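Local coordinates for ABC transporter, substrate binding protein (Polyamine) (Agrobacterium tumefaciens, PDB 4EUO) that binds gamma-aminobutyric acid selectively as the periplasmic solute-binding protein of a bacterial ABC transporter, probably delivering it for uptake, at residues Ala15-Ala18 against Ala19-Lys23; Met241-Ile244 against Ala245-Ser249. One frame throughout, in Å; residues are numbered along the deposited sequence.

Contact 1: residues Ala15-Ala18 against Ala19-Lys23; sequences AQKA and AWAEK
Gln16 places its CB over one face of the benzene part of the Trp20 indole, and its amide runs on past the CZ3-CH2 edge. This is an i to i+4 contact inside helix 10-28, the helix of the beta-alpha-beta unit formed with strands 3-6 and 32-35. The two side chains lie side by side and point the same way. Gln16 CB sits 4.0 Å above the indole plane, offset toward the rim. From there the chain runs out extended, and NE2 comes to 3.6 Å from Trp20 CH2. Amide and ring planes stand 46° apart, so this is not a flat stack. Both residues carry CG beside the backbone N (chi1 -68° for Gln16, -59° for Trp20), and this sends them off the helix in the same direction. The amide is held from beyond the helix: OE1 bonds to Ser7 and NE2 to Asp58. The Gln16 side chain lies about 6 Å from the bound gamma-aminobutyric acid.

Three backbone bonds join the two segments, with Ala19, Trp20 and Ala21 donating to Ala15, Gln16 and Lys17. The outer side of the helix is hydrated. One water accepts from Glu22 N and probably donates to Lys17 O, and a second links Ala18 O to Lys23 N. Lys23 folds back along the helix, and its NZ donates to Ala19 O at 2.8 Å while also forming a salt bridge with Asp255.

Contact 2: residues Met241-Ile244 against Ala245-Ser249; sequences MKFI and ALATS
Thr248 turns back on Ile244 at the C-terminal end of helix 237-247, where two hydrogen bonds meet on one oxygen. OG1 donates to Ile244 O at 2.8 Å, and Thr248 N donates to the same oxygen at 3.0 Å. The two donors arrive from opposite faces of the carbonyl plane. The hydroxyl gets there because OG1 lies between the backbone N and the carbonyl carbon (chi1 65°). Leu246 O is likewise gripped twice, by Ser249 N and by Ser249 OG at 2.6 Å. That hydroxyl lies in the carbonyl plane, on a lone pair. Ser249 is also the N-cap residue of helix 250-260, but its side chain makes no capping bond. Regular helical bonds complete the set, among them Ala247 N to Phe243 O at 2.8 Å with an N-H...O angle of 170°.

Phe243 CE2 meets Ala247 CB obliquely at 4.2 Å, the one apolar contact between side chains here. Ile244 CG2 and Thr248 CG2 make a looser approach at 4.4 Å.

The helix packs beside helix 10-28, and both touch the sheet. Phe243 meets Phe24 edge-to-face, and Ala247 touches both Trp20 and Leu228. Ile244 and Thr248 pack on Val96 and Leu228, from strands 96-107 and 215-229.

Contact 1 comes near the start of the chain, on helix 10-28. Contact 2 follows more than 200 residues later, on helix 237-247 and the turn after it. Their centres are nonetheless about 11 Å apart, and the two helices touch directly. Trp20 CE3 lies 4.1 Å from Phe243 CZ, and Lys23 CB lies 3.9 Å from Leu246 CD1. Helix 250-260, which follows contact 2, also packs against helix 10-28. Both contacts lie on the same side of the chain's centre. The packing brings the beta-alpha-beta unit at the start of the chain against helices from its later part, consistent with the way chain segments far apart in sequence share a lobe in this family.

Contact 1: residues Ala15-Ala18 against Ala19-Lys23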
loop_
_atom_site.group_PDB
_atom_site.type_symbol
_atom_site.label_atom_id
_atom_site.label_comp_id
_atom_site.label_asym_id
_atom_site.label_seq_id
_atom_site.Cartn_x
_atom_site.Cartn_y
_atom_site.Cartn_z
ATOM N N ALA A 15 3.966 10.207 8.846
ATOM C CA ALA A 15 4.911 10.742 7.863
ATOM C C ALA A 15 4.197 11.559 6.787
ATOM O O ALA A 15 4.726 12.588 6.334
ATOM C CB ALA A 15 5.685 9.593 7.223
ATOM N N GLN A 16 2.996 11.109 6.320
ATOM C CA GLN A 16 2.233 11.903 5.361
ATOM C C GLN A 16 1.805 13.240 5.999
ATOM O O GLN A 16 1.813 14.271 5.318
ATOM C CB GLN A 16 1.028 11.133 4.846
ATOM C CG GLN A 16 1.436 9.937 3.963
ATOM C CD GLN A 16 0.231 9.098 3.625
ATOM O OE1 GLN A 16 -0.488 8.671 4.529
ATOM N NE2 GLN A 16 0.015 8.813 2.336
ATOM N N LYS A 17 1.453 13.216 7.279
ATOM C CA LYS A 17 1.085 14.439 8.010
ATOM C C LYS A 17 2.270 15.400 8.031
ATOM O O LYS A 17 2.103 16.565 7.643
ATOM C CB LYS A 17 0.656 14.079 9.422
ATOM C CG LYS A 17 0.359 15.318 10.286
ATOM C CD LYS A 17 0.034 14.894 11.697
ATOM C CE LYS A 17 -0.084 16.063 12.663
ATOM N NZ LYS A 17 -0.528 15.613 14.011
ATOM N N ALA A 18 3.475 14.924 8.369
ATOM C CA ALA A 18 4.648 15.788 8.399
ATOM C C ALA A 18 4.972 16.336 7.020
ATOM O O ALA A 18 5.341 17.509 6.895
ATOM C CB ALA A 18 5.846 15.007 8.927
ATOM N N ALA A 19 4.878 15.499 5.970
ATOM C CA ALA A 19 5.249 15.925 4.620
ATOM C C ALA A 19 4.265 16.855 3.937
ATOM O O ALA A 19 4.669 17.629 3.069
ATOM C CB ALA A 19 5.494 14.712 3.735
ATOM N N TRP A 20 2.955 16.743 4.253
ATOM C CA TRP A 20 1.897 17.444 3.518
ATOM C C TRP A 20 1.079 18.452 4.284
ATOM O O TRP A 20 0.601 19.413 3.677
ATOM C CB TRP A 20 0.944 16.384 2.899
ATOM C CG TRP A 20 1.604 15.415 1.952
ATOM C CD1 TRP A 20 2.826 15.554 1.339
ATOM C CD2 TRP A 20 1.063 14.165 1.488
ATOM N NE1 TRP A 20 3.084 14.464 0.538
ATOM C CE2 TRP A 20 2.004 13.604 0.593
ATOM C CE3 TRP A 20 -0.130 13.457 1.745
ATOM C CZ2 TRP A 20 1.791 12.379 -0.047
ATOM C CZ3 TRP A 20 -0.346 12.261 1.086
ATOM C CH2 TRP A 20 0.614 11.720 0.224
ATOM N N ALA A 21 0.769 18.194 5.559
ATOM C CA ALA A 21 -0.191 19.037 6.268
ATOM C C ALA A 21 0.135 20.486 6.432
ATOM O O ALA A 21 -0.693 21.323 6.053
ATOM C CB ALA A 21 -0.605 18.411 7.584
ATOM N N GLU A 22 1.364 20.821 6.868
ATOM C CA GLU A 22 1.729 22.231 6.997
ATOM C C GLU A 22 1.880 22.914 5.670
ATOM O O GLU A 22 1.495 24.081 5.546
ATOM C CB GLU A 22 2.949 22.427 7.852
ATOM C CG GLU A 22 2.564 22.392 9.313
ATOM C CD GLU A 22 3.673 22.754 10.273
ATOM O OE1 GLU A 22 3.394 23.500 11.236
ATOM O OE2 GLU A 22 4.821 22.314 10.054
ATOM N N LYS A 23 2.411 22.217 4.657
ATOM C CA LYS A 23 2.540 22.796 3.326
ATOM C C LYS A 23 1.158 23.245 2.838
ATOM O O LYS A 23 1.033 24.355 2.309
ATOM C CB LYS A 23 3.123 21.768 2.336
ATOM C CG LYS A 23 4.641 21.623 2.372
ATOM C CD LYS A 23 5.102 20.561 1.357
ATOM C CE LYS A 23 6.560 20.186 1.464
ATOM N NZ LYS A 23 6.868 19.404 2.725
HETATM O O HOH W 1 3.217 19.113 8.443
HETATM O O HOH W 2 4.140 19.901 5.589
HETATM O O HOH W 3 5.891 19.807 8.840
#

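Contact 2: residues Met241-Ile244 against Ala245-Ser249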
loop_
_atom_site.group_PDB
_atom_site.type_symbol
_atom_site.label_atom_id
_atom_site.label_comp_id
_atom_site.label_asym_id
_atom_site.label_seq_id
_atom_site.Cartn_x
_atom_site.Cartn_y
_atom_site.Cartn_z
ATOM N N MET A 241 -9.355 18.949 -3.881
ATOM C CA MET A 241 -8.580 18.973 -5.114
ATOM C C MET A 241 -7.271 19.715 -4.926
ATOM O O MET A 241 -6.230 19.253 -5.418
ATOM C CB MET A 241 -9.389 19.586 -6.277
ATOM C CG MET A 241 -10.703 18.922 -6.541
ATOM S SD MET A 241 -10.525 17.143 -6.898
ATOM C CE MET A 241 -12.235 16.622 -6.619
ATOM N N LYS A 242 -7.284 20.827 -4.167
ATOM C CA LYS A 242 -6.062 21.562 -3.868
ATOM C C LYS A 242 -5.109 20.736 -3.020
ATOM O O LYS A 242 -3.879 20.805 -3.187
ATOM C CB LYS A 242 -6.379 22.905 -3.175
ATOM C CG LYS A 242 -7.034 23.924 -4.104
ATOM C CD LYS A 242 -7.407 25.178 -3.325
ATOM C CE LYS A 242 -8.157 26.164 -4.187
ATOM N NZ LYS A 242 -8.644 27.315 -3.385
ATOM N N PHE A 243 -5.674 19.920 -2.096
ATOM C CA PHE A 243 -4.831 19.099 -1.248
ATOM C C PHE A 243 -4.139 18.025 -2.091
ATOM O O PHE A 243 -2.930 17.800 -1.899
ATOM C CB PHE A 243 -5.668 18.459 -0.126
ATOM C CG PHE A 243 -4.828 17.613 0.807
ATOM C CD1 PHE A 243 -4.158 18.184 1.877
ATOM C CD2 PHE A 243 -4.626 16.260 0.553
ATOM C CE1 PHE A 243 -3.356 17.412 2.722
ATOM C CE2 PHE A 243 -3.824 15.484 1.398
ATOM C CZ PHE A 243 -3.166 16.063 2.453
ATOM N N ILE A 244 -4.877 17.416 -3.026
ATOM C CA ILE A 244 -4.278 16.383 -3.878
ATOM C C ILE A 244 -3.188 17.006 -4.760
ATOM O O ILE A 244 -2.094 16.438 -4.897
ATOM C CB ILE A 244 -5.342 15.644 -4.672
ATOM C CG1 ILE A 244 -6.220 14.806 -3.708
ATOM C CG2 ILE A 244 -4.699 14.771 -5.758
ATOM C CD1 ILE A 244 -7.336 14.056 -4.375
ATOM N N ALA A 245 -3.444 18.232 -5.291
ATOM C CA ALA A 245 -2.438 18.908 -6.116
ATOM C C ALA A 245 -1.171 19.151 -5.284
ATOM O O ALA A 245 -0.060 18.971 -5.793
ATOM C CB ALA A 245 -3.012 20.229 -6.617
ATOM N N LEU A 246 -1.323 19.535 -4.023
ATOM C CA LEU A 246 -0.204 19.771 -3.151
ATOM C C LEU A 246 0.523 18.449 -2.806
ATOM O O LEU A 246 1.742 18.346 -2.943
ATOM C CB LEU A 246 -0.685 20.512 -1.885
ATOM C CG LEU A 246 0.361 20.858 -0.806
ATOM C CD1 LEU A 246 0.729 19.654 0.092
ATOM C CD2 LEU A 246 1.595 21.575 -1.365
ATOM N N ALA A 247 -0.235 17.449 -2.336
ATOM C CA ALA A 247 0.364 16.182 -1.890
ATOM C C ALA A 247 1.155 15.461 -2.983
ATOM O O ALA A 247 2.095 14.706 -2.679
ATOM C CB ALA A 247 -0.742 15.270 -1.385
ATOM N N THR A 248 0.743 15.669 -4.231
ATOM C CA THR A 248 1.380 15.023 -5.377
ATOM C C THR A 248 2.409 15.901 -6.081
ATOM O O THR A 248 2.997 15.459 -7.082
ATOM C CB THR A 248 0.376 14.452 -6.356
ATOM O OG1 THR A 248 -0.386 15.519 -6.933
ATOM C CG2 THR A 248 -0.554 13.426 -5.717
ATOM N N SER A 249 2.668 17.109 -5.527
ATOM C CA SER A 249 3.697 17.983 -6.098
ATOM C C SER A 249 5.101 17.445 -5.729
ATOM O O SER A 249 5.268 16.604 -4.842
ATOM C CB SER A 249 3.485 19.428 -5.664
ATOM O OG SER A 249 3.629 19.588 -4.270
#